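PDB 3LOO: anopheles gambiae adenosine kinase from Anopheles gambiae, which probably catalyses the ATP-dependent phosphorylation of adenosine to AMP, as an adenosine kinase of the pfkB carbohydrate kinase family. Local coordinates for residues L174-F185 against R206-V217; I101-D109 against A156-L165. All coordinates share one frame; numbering follows the deposited sequence.

Contact 1: L174-F185 against R206-V217. With B4P (bis(adenosine)-5'-tetraphosphate), chain D.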
# COMPACT_ATOMS: atom_id res chain seq x y z
N LEU A 174 -8.68 -5.79 16.41
CA LEU A 174 -9.33 -4.57 15.89
C LEU A 174 -9.63 -3.60 17.05
O LEU A 174 -9.36 -2.40 16.96
CB LEU A 174 -10.62 -4.91 15.13
CG LEU A 174 -10.42 -5.62 13.78
CD1 LEU A 174 -11.79 -5.88 13.16
CD2 LEU A 174 -9.52 -4.81 12.81
N GLN A 175 -10.15 -4.15 18.15
CA GLN A 175 -10.52 -3.32 19.32
C GLN A 175 -9.31 -2.64 19.92
O GLN A 175 -9.42 -1.50 20.35
CB GLN A 175 -11.23 -4.15 20.39
CG GLN A 175 -12.65 -4.48 19.99
CD GLN A 175 -13.44 -5.25 21.07
OE1 GLN A 175 -14.42 -5.94 20.78
NE2 GLN A 175 -13.02 -5.11 22.33
N GLY A 176 -8.16 -3.31 19.91
CA GLY A 176 -6.94 -2.76 20.52
C GLY A 176 -6.09 -1.87 19.64
O GLY A 176 -5.13 -1.23 20.10
N ALA A 177 -6.42 -1.79 18.34
CA ALA A 177 -5.54 -1.02 17.47
C ALA A 177 -5.83 0.43 17.68
O ALA A 177 -6.95 0.80 18.05
CB ALA A 177 -5.76 -1.39 16.00
N GLN A 178 -4.83 1.28 17.44
CA GLN A 178 -5.03 2.73 17.50
C GLN A 178 -5.02 3.38 16.12
O GLN A 178 -5.42 4.54 15.98
CB GLN A 178 -3.98 3.39 18.42
CG GLN A 178 -3.99 2.76 19.84
CD GLN A 178 -2.95 3.33 20.81
OE1 GLN A 178 -1.75 3.38 20.52
NE2 GLN A 178 -3.42 3.73 22.01
N PHE A 179 -4.56 2.63 15.11
CA PHE A 179 -4.30 3.14 13.74
C PHE A 179 -4.66 2.04 12.73
O PHE A 179 -4.38 0.84 12.98
CB PHE A 179 -2.81 3.46 13.52
CG PHE A 179 -2.25 4.48 14.49
CD1 PHE A 179 -2.35 5.85 14.22
CD2 PHE A 179 -1.61 4.06 15.66
CE1 PHE A 179 -1.84 6.79 15.13
CE2 PHE A 179 -1.09 4.98 16.56
CZ PHE A 179 -1.21 6.35 16.30
N PHE A 180 -5.23 2.44 11.59
CA PHE A 180 -5.67 1.49 10.57
C PHE A 180 -5.18 1.98 9.22
O PHE A 180 -5.23 3.19 8.93
CB PHE A 180 -7.21 1.34 10.54
CG PHE A 180 -7.79 0.79 11.81
CD1 PHE A 180 -7.85 -0.57 12.03
CD2 PHE A 180 -8.24 1.66 12.82
CE1 PHE A 180 -8.40 -1.10 13.20
CE2 PHE A 180 -8.77 1.17 14.03
CZ PHE A 180 -8.85 -0.22 14.23
N TYR A 181 -4.69 1.04 8.41
CA TYR A 181 -4.17 1.36 7.09
C TYR A 181 -4.68 0.33 6.09
O TYR A 181 -4.52 -0.88 6.31
CB TYR A 181 -2.64 1.43 7.08
CG TYR A 181 -2.06 1.76 5.73
CD1 TYR A 181 -2.48 2.90 5.01
CD2 TYR A 181 -1.11 0.91 5.13
CE1 TYR A 181 -1.94 3.20 3.73
CE2 TYR A 181 -0.58 1.18 3.87
CZ TYR A 181 -1.00 2.33 3.17
OH TYR A 181 -0.46 2.61 1.94
N VAL A 182 -5.25 0.81 4.99
CA VAL A 182 -5.79 -0.07 3.95
C VAL A 182 -5.36 0.45 2.59
O VAL A 182 -5.27 1.65 2.41
CB VAL A 182 -7.32 -0.15 4.02
CG1 VAL A 182 -7.86 -1.12 2.96
CG2 VAL A 182 -7.79 -0.68 5.41
N SER A 183 -5.06 -0.42 1.64
CA SER A 183 -4.70 0.06 0.28
C SER A 183 -5.97 0.14 -0.56
O SER A 183 -6.93 -0.59 -0.31
CB SER A 183 -3.73 -0.90 -0.41
OG SER A 183 -4.31 -2.19 -0.46
N GLY A 184 -5.97 1.00 -1.58
CA GLY A 184 -7.05 0.92 -2.59
C GLY A 184 -7.09 -0.44 -3.29
O GLY A 184 -8.17 -0.92 -3.67
N PHE A 185 -5.93 -1.08 -3.45
CA PHE A 185 -5.83 -2.47 -3.94
C PHE A 185 -6.80 -3.46 -3.24
O PHE A 185 -7.36 -4.37 -3.87
CB PHE A 185 -4.40 -2.98 -3.74
CG PHE A 185 -3.38 -2.37 -4.68
CD1 PHE A 185 -3.66 -2.20 -6.06
CD2 PHE A 185 -2.11 -2.03 -4.21
CE1 PHE A 185 -2.71 -1.71 -6.93
CE2 PHE A 185 -1.13 -1.50 -5.07
CZ PHE A 185 -1.44 -1.34 -6.46
N ARG A 206 -10.37 6.95 16.13
CA ARG A 206 -9.05 6.45 15.70
C ARG A 206 -8.69 6.80 14.24
O ARG A 206 -9.57 7.11 13.44
CB ARG A 206 -8.94 4.95 15.99
CG ARG A 206 -9.04 4.62 17.53
CD ARG A 206 -9.13 3.14 17.80
NE ARG A 206 -10.41 2.57 17.42
CZ ARG A 206 -10.67 1.27 17.34
NH1 ARG A 206 -9.72 0.34 17.59
NH2 ARG A 206 -11.90 0.89 17.00
N MET A 207 -7.41 6.79 13.90
CA MET A 207 -6.99 7.14 12.55
C MET A 207 -7.22 6.02 11.54
O MET A 207 -6.87 4.86 11.79
CB MET A 207 -5.54 7.60 12.53
CG MET A 207 -5.36 9.05 12.96
SD MET A 207 -3.61 9.47 13.00
CE MET A 207 -3.43 10.04 11.32
N PHE A 208 -7.85 6.37 10.43
CA PHE A 208 -8.04 5.45 9.28
C PHE A 208 -7.32 6.12 8.10
O PHE A 208 -7.49 7.32 7.81
CB PHE A 208 -9.50 5.11 8.99
CG PHE A 208 -9.68 4.14 7.85
CD1 PHE A 208 -9.67 2.78 8.07
CD2 PHE A 208 -9.77 4.61 6.52
CE1 PHE A 208 -9.79 1.88 7.03
CE2 PHE A 208 -9.86 3.72 5.44
CZ PHE A 208 -9.87 2.34 5.71
N MET A 209 -6.45 5.35 7.47
CA MET A 209 -5.57 5.85 6.45
C MET A 209 -5.66 4.89 5.26
O MET A 209 -5.90 3.68 5.43
CB MET A 209 -4.13 5.96 6.99
CG MET A 209 -4.03 6.84 8.29
SD MET A 209 -2.43 6.77 9.06
CE MET A 209 -2.64 5.26 10.02
N MET A 210 -5.45 5.41 4.07
CA MET A 210 -5.50 4.56 2.88
C MET A 210 -4.63 5.11 1.77
O MET A 210 -4.16 6.24 1.83
CB MET A 210 -6.94 4.30 2.41
CG MET A 210 -7.74 5.54 1.98
SD MET A 210 -9.14 5.17 0.86
CE MET A 210 -8.24 4.89 -0.68
N ASN A 211 -4.43 4.29 0.76
CA ASN A 211 -3.57 4.66 -0.34
C ASN A 211 -4.43 4.59 -1.61
O ASN A 211 -5.28 3.68 -1.73
CB ASN A 211 -2.48 3.61 -0.46
CG ASN A 211 -1.28 4.12 -1.16
OD1 ASN A 211 -1.34 4.46 -2.35
ND2 ASN A 211 -0.16 4.22 -0.42
N LEU A 212 -4.17 5.48 -2.57
CA LEU A 212 -4.87 5.36 -3.84
C LEU A 212 -4.45 4.12 -4.61
O LEU A 212 -5.24 3.60 -5.40
CB LEU A 212 -4.78 6.63 -4.68
CG LEU A 212 -5.52 7.85 -4.14
CD1 LEU A 212 -5.10 9.08 -4.95
CD2 LEU A 212 -7.09 7.60 -4.11
N SER A 213 -3.22 3.67 -4.38
CA SER A 213 -2.64 2.42 -4.92
C SER A 213 -2.29 2.39 -6.42
O SER A 213 -1.18 1.99 -6.78
CB SER A 213 -3.50 1.21 -4.57
OG SER A 213 -3.47 0.99 -3.16
N ALA A 214 -3.24 2.75 -7.27
CA ALA A 214 -3.01 2.69 -8.73
C ALA A 214 -4.13 3.43 -9.43
O ALA A 214 -5.25 3.47 -8.91
CB ALA A 214 -2.98 1.23 -9.24
N PRO A 215 -3.86 3.93 -10.65
CA PRO A 215 -4.92 4.61 -11.41
C PRO A 215 -6.21 3.82 -11.53
O PRO A 215 -7.28 4.42 -11.53
CB PRO A 215 -4.27 4.83 -12.79
CG PRO A 215 -2.87 5.15 -12.38
CD PRO A 215 -2.56 4.09 -11.32
N PHE A 216 -6.13 2.50 -11.60
CA PHE A 216 -7.36 1.73 -11.76
C PHE A 216 -8.26 1.78 -10.57
O PHE A 216 -9.44 1.44 -10.68
CB PHE A 216 -7.14 0.26 -12.20
CG PHE A 216 -6.61 -0.66 -11.13
CD1 PHE A 216 -7.44 -1.24 -10.18
CD2 PHE A 216 -5.26 -1.04 -11.14
CE1 PHE A 216 -6.94 -2.14 -9.20
CE2 PHE A 216 -4.76 -1.95 -10.16
CZ PHE A 216 -5.60 -2.49 -9.21
N VAL A 217 -7.73 2.14 -9.41
CA VAL A 217 -8.60 2.16 -8.25
C VAL A 217 -9.75 3.22 -8.35
O VAL A 217 -10.91 2.87 -8.23
CB VAL A 217 -7.79 2.23 -6.90
CG1 VAL A 217 -8.73 2.56 -5.77
CG2 VAL A 217 -7.03 0.86 -6.69
PA B4P D . 5.72 0.07 -7.17
O1A B4P D . 7.17 -0.39 -7.21
O2A B4P D . 4.96 0.13 -8.49
O3A B4P D . 5.76 1.59 -6.67
PB B4P D . 4.98 2.06 -5.36
O1B B4P D . 5.61 1.49 -4.09
O2B B4P D . 3.47 2.02 -5.53
O3B B4P D . 5.65 3.55 -5.67
PG B4P D . 4.89 4.94 -5.97
O1G B4P D . 4.72 5.19 -7.43
O2G B4P D . 3.60 4.91 -5.17
O3G B4P D . 5.85 6.05 -5.33
PD B4P D . 6.77 7.18 -6.02
O1D B4P D . 7.38 6.59 -7.24
O2D B4P D . 6.08 8.51 -6.08
O5E B4P D . 4.88 -0.79 -6.06
C5E B4P D . 5.21 -2.16 -6.12
C4E B4P D . 4.35 -3.04 -5.25
O4E B4P D . 2.96 -2.95 -5.58
C3E B4P D . 4.72 -4.47 -5.54
O3E B4P D . 5.50 -4.88 -4.41
C2E B4P D . 3.39 -5.22 -5.59
O2E B4P D . 3.33 -6.38 -4.76
C1E B4P D . 2.35 -4.15 -5.18
N9A B4P D . 1.10 -4.37 -5.92
C8A B4P D . 0.88 -4.25 -7.27
N7A B4P D . -0.43 -4.55 -7.51
C5A B4P D . -1.03 -4.90 -6.33
C6A B4P D . -2.32 -5.29 -5.95
N6A B4P D . -3.35 -5.45 -6.84
N1A B4P D . -2.57 -5.56 -4.64
C2A B4P D . -1.60 -5.42 -3.70
N3A B4P D . -0.36 -5.04 -4.04
C4A B4P D . -0.06 -4.76 -5.34
O5F B4P D . 7.93 7.23 -4.91
C5F B4P D . 7.64 7.30 -3.52
C4F B4P D . 8.90 7.82 -2.84
O4F B4P D . 10.08 7.11 -3.26
C3F B4P D . 9.20 9.25 -3.26
O3F B4P D . 8.38 10.15 -2.51
C2F B4P D . 10.68 9.37 -2.95
O2F B4P D . 10.88 9.66 -1.56
C1F B4P D . 11.21 7.98 -3.32
N9B B4P D . 11.69 8.05 -4.74
C8B B4P D . 11.02 7.59 -5.82
N7B B4P D . 11.73 7.82 -6.96
C5B B4P D . 12.88 8.44 -6.63
C6B B4P D . 13.98 8.93 -7.33
N6B B4P D . 14.01 8.81 -8.68
N1B B4P D . 15.01 9.52 -6.64
C2B B4P D . 14.97 9.65 -5.29
N3B B4P D . 13.92 9.20 -4.56
C4B B4P D . 12.85 8.59 -5.17
O HOH W 1 -5.48 7.20 16.27
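F185 and S213 meet where two parallel strands run out at their C-terminal ends. S213 CB lies 3.4 Å from the centroid of the F185 ring, a CH-pi contact almost straight over the face. Over the opposite face lies the adenine of the bound bis(adenosine) tetraphosphate, with its C5A 3.4 Å above the ring plane. A flat phenyl group suits this place between a small serine and a purine. The F216 ring reaches the edge of F185, and the backbone N of F185 gives S213 OG a weak hydrogen bond. G184 is also closely surrounded: its N donates to N211 O at 2.8 Å, and with N211 O, L212 O and V217 packed about its CA, the lack of a side chain suits the place.

Further back, strands 179-183 and 207-211 are paired through backbone bonds from F180, M209 and V182, and a weaker one from N211. On one face, Y181 CG stands anti to its backbone N (chi1 -180°), which carries the ring toward the neighbouring strand until OH accepts a hydrogen bond from N211 ND2 at 2.9 Å. N211 OD1 meanwhile accepts from S213 N, closing an Asx turn. On the other face V182 CG2 packs 3.6 Å from F208 CE1.

The N-terminal mouth is looser and wetter. A water joins Q178 O to M207 N, while Q175 and Q178, polar residues suited to solvent, turn away. R206 spans this end: its NH1 donates in the guanidinium plane to L174 O and A177 O, both at 2.8 Å, and F180 CE2 sits over one guanidinium face, the planes 81° apart. With helix 187-203 as connection, this is the classic beta-alpha-beta unit of the ribokinase-like fold, whose C-terminal strand ends open onto the ligand pocket.

Contact 2: I101-D109 against A156-L165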
# COMPACT_ATOMS: atom_id res chain seq x y z
N ILE A 101 0.01 -5.36 12.98
CA ILE A 101 -0.70 -6.58 12.63
C ILE A 101 -1.16 -6.51 11.14
O ILE A 101 -1.69 -5.48 10.73
CB ILE A 101 -1.95 -6.74 13.50
CG1 ILE A 101 -1.54 -6.93 14.99
CG2 ILE A 101 -2.75 -7.95 13.05
CD1 ILE A 101 -2.72 -6.71 15.92
N PHE A 102 -0.92 -7.57 10.37
CA PHE A 102 -1.37 -7.63 8.97
C PHE A 102 -2.51 -8.64 8.78
O PHE A 102 -2.37 -9.81 9.17
CB PHE A 102 -0.19 -7.92 8.00
CG PHE A 102 -0.63 -8.02 6.52
CD1 PHE A 102 -0.90 -6.88 5.79
CD2 PHE A 102 -0.79 -9.23 5.92
CE1 PHE A 102 -1.35 -6.94 4.45
CE2 PHE A 102 -1.25 -9.31 4.55
CZ PHE A 102 -1.52 -8.15 3.83
N PHE A 103 -3.61 -8.21 8.15
CA PHE A 103 -4.68 -9.11 7.73
C PHE A 103 -4.76 -9.17 6.20
O PHE A 103 -4.81 -8.12 5.54
CB PHE A 103 -6.07 -8.67 8.23
CG PHE A 103 -6.26 -8.72 9.72
CD1 PHE A 103 -6.18 -9.93 10.43
CD2 PHE A 103 -6.62 -7.56 10.41
CE1 PHE A 103 -6.40 -9.98 11.80
CE2 PHE A 103 -6.85 -7.60 11.80
CZ PHE A 103 -6.74 -8.83 12.49
N GLY A 104 -4.79 -10.39 5.67
CA GLY A 104 -5.06 -10.63 4.25
C GLY A 104 -5.10 -12.14 4.07
O GLY A 104 -4.86 -12.89 5.04
N CYS A 105 -5.40 -12.59 2.85
CA CYS A 105 -5.57 -14.02 2.57
C CYS A 105 -4.52 -14.61 1.62
O CYS A 105 -4.22 -14.04 0.54
CB CYS A 105 -6.99 -14.30 2.03
SG CYS A 105 -7.44 -16.09 1.96
N VAL A 106 -3.98 -15.76 2.03
CA VAL A 106 -2.93 -16.45 1.28
C VAL A 106 -3.43 -17.87 1.01
O VAL A 106 -4.47 -18.28 1.55
CB VAL A 106 -1.56 -16.54 2.04
CG1 VAL A 106 -0.90 -15.14 2.23
CG2 VAL A 106 -1.70 -17.29 3.38
N GLY A 107 -2.66 -18.61 0.22
CA GLY A 107 -2.97 -20.02 -0.04
C GLY A 107 -2.29 -20.87 1.01
O GLY A 107 -1.65 -20.34 1.94
N GLN A 108 -2.40 -22.19 0.86
CA GLN A 108 -1.66 -23.09 1.73
C GLN A 108 -0.58 -23.74 0.93
O GLN A 108 -0.74 -24.88 0.49
CB GLN A 108 -2.59 -24.13 2.34
CG GLN A 108 -3.23 -23.61 3.58
CD GLN A 108 -4.45 -24.36 3.93
OE1 GLN A 108 -4.97 -25.11 3.12
NE2 GLN A 108 -4.92 -24.21 5.15
N ASP A 109 0.52 -23.03 0.71
CA ASP A 109 1.44 -23.43 -0.34
C ASP A 109 2.81 -22.89 -0.04
O ASP A 109 2.98 -22.26 0.99
CB ASP A 109 0.95 -22.98 -1.73
CG ASP A 109 0.65 -21.49 -1.82
OD1 ASP A 109 1.06 -20.73 -0.92
OD2 ASP A 109 0.03 -21.07 -2.81
N ALA A 156 -5.51 -16.21 -4.12
CA ALA A 156 -5.99 -16.40 -2.73
C ALA A 156 -6.27 -15.09 -1.98
O ALA A 156 -7.13 -15.04 -1.09
CB ALA A 156 -5.03 -17.28 -1.90
N ALA A 157 -5.56 -14.03 -2.35
CA ALA A 157 -5.85 -12.72 -1.72
C ALA A 157 -7.30 -12.31 -1.95
O ALA A 157 -7.85 -11.56 -1.14
CB ALA A 157 -4.90 -11.63 -2.20
N ASN A 158 -7.90 -12.77 -3.06
CA ASN A 158 -9.32 -12.54 -3.33
C ASN A 158 -10.26 -13.40 -2.49
O ASN A 158 -11.46 -13.13 -2.47
CB ASN A 158 -9.66 -12.70 -4.83
CG ASN A 158 -10.57 -11.61 -5.33
OD1 ASN A 158 -11.60 -11.27 -4.71
ND2 ASN A 158 -10.20 -11.02 -6.43
N ASP A 159 -9.75 -14.41 -1.79
CA ASP A 159 -10.60 -15.22 -0.93
C ASP A 159 -10.80 -14.65 0.46
O ASP A 159 -11.30 -15.33 1.32
CB ASP A 159 -10.08 -16.66 -0.85
CG ASP A 159 -10.11 -17.37 -2.21
OD1 ASP A 159 -10.78 -16.87 -3.12
OD2 ASP A 159 -9.45 -18.42 -2.38
N PHE A 160 -10.38 -13.40 0.71
CA PHE A 160 -10.54 -12.80 2.01
C PHE A 160 -12.03 -12.60 2.31
O PHE A 160 -12.77 -12.14 1.44
CB PHE A 160 -9.84 -11.44 2.07
CG PHE A 160 -9.90 -10.77 3.42
CD1 PHE A 160 -8.87 -10.97 4.34
CD2 PHE A 160 -10.97 -9.95 3.77
CE1 PHE A 160 -8.92 -10.38 5.61
CE2 PHE A 160 -11.02 -9.35 5.03
CZ PHE A 160 -9.98 -9.56 5.94
N THR A 161 -12.45 -12.90 3.54
CA THR A 161 -13.85 -12.68 3.93
C THR A 161 -13.96 -11.88 5.22
O THR A 161 -13.13 -12.05 6.13
CB THR A 161 -14.64 -14.00 4.10
OG1 THR A 161 -13.98 -14.82 5.06
CG2 THR A 161 -14.75 -14.72 2.82
N PRO A 162 -15.00 -11.03 5.32
CA PRO A 162 -15.25 -10.26 6.54
C PRO A 162 -15.25 -11.14 7.80
O PRO A 162 -14.94 -10.66 8.88
CB PRO A 162 -16.64 -9.68 6.31
CG PRO A 162 -16.76 -9.57 4.82
CD PRO A 162 -15.95 -10.68 4.23
N GLU A 163 -15.60 -12.41 7.63
CA GLU A 163 -15.69 -13.33 8.74
C GLU A 163 -14.32 -13.52 9.41
O GLU A 163 -14.26 -13.70 10.61
CB GLU A 163 -16.27 -14.69 8.31
CG GLU A 163 -16.92 -14.81 6.88
CD GLU A 163 -18.02 -13.79 6.58
OE1 GLU A 163 -19.01 -13.72 7.34
OE2 GLU A 163 -17.88 -13.05 5.57
N HIS A 164 -13.23 -13.45 8.64
CA HIS A 164 -11.88 -13.60 9.21
C HIS A 164 -11.65 -12.60 10.35
O HIS A 164 -10.96 -12.89 11.34
CB HIS A 164 -10.79 -13.44 8.13
CG HIS A 164 -9.39 -13.62 8.63
ND1 HIS A 164 -8.91 -14.83 9.11
CD2 HIS A 164 -8.35 -12.75 8.70
CE1 HIS A 164 -7.64 -14.69 9.46
NE2 HIS A 164 -7.27 -13.44 9.22
N LEU A 165 -12.23 -11.42 10.19
CA LEU A 165 -12.09 -10.38 11.20
C LEU A 165 -13.02 -10.58 12.40
O LEU A 165 -12.86 -9.90 13.40
CB LEU A 165 -12.31 -9.01 10.58
CG LEU A 165 -11.44 -8.62 9.38
CD1 LEU A 165 -11.82 -7.20 8.94
CD2 LEU A 165 -9.93 -8.74 9.68
O HOH W 2 -6.24 -10.52 0.96
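Strand 101-107 of the large mixed sheet is flanked by the segment that returns from the smaller sheet toward helix 168-176, and C105 packs into the bend of that segment. C105 SG is anti to the backbone N (chi1 -168°), which turns the sulfur toward A156 O, 3.2 Å away, and D159 CB. The CB of the same cysteine lies 4.0 Å from F160 CB. Small side chains suit this close approach: A156 CB comes within 3.4 Å of G107 N, and A157 CA makes a CA-H...O contact with C105 O at 3.1 Å. A water links the backbones, taking the hydrogen of C105 N and donating to A157 O.

Beside this, the F160 ring comes up against the strand backbone, CD1 3.8 Å from G104 CA, with C105 N near its edge. G104 is fully extended, and the absence of a side chain suits it, with the F102 ring close by; its buried N has no partner. Farther along, L165 CD2 sits over one face of the F103 ring, 3.7 Å from the centroid, while I101 CG2 lies over the opposite face. The H164 ring, its plane nearly perpendicular to that of F103, brings NE2 near F103 CD1.

H164 NE2 donates a hydrogen bond to Q127 O of strand 125-131, and D159 OD2 is held by S131 and S134. F103 also touches Y173 and L174 of helix 168-176, whereas F160 reaches V189 and S193 of helix 187-203.

From the N terminus, strand 26-29 is laid first, and strand 100-107 later pairs with one of its sides. The chain then passes through helix 110-122, strand 125-131 and the small-sheet strands 137-144 and 147-153 before contact 2 closes this long loop. Helix 168-176 leads straight on to contact 1, which closes a much shorter loop around helix 187-203. The contacts are therefore in series, neither nested nor crossed. Strand 26-29 separates strands 100-107 and 179-183 in the sheet, yet the contacts touch: L174 CD2 lies 4.0 Å from F103 CE2. Contact 2 ties the return from the small sheet to the large one, and contact 1 extends the latter.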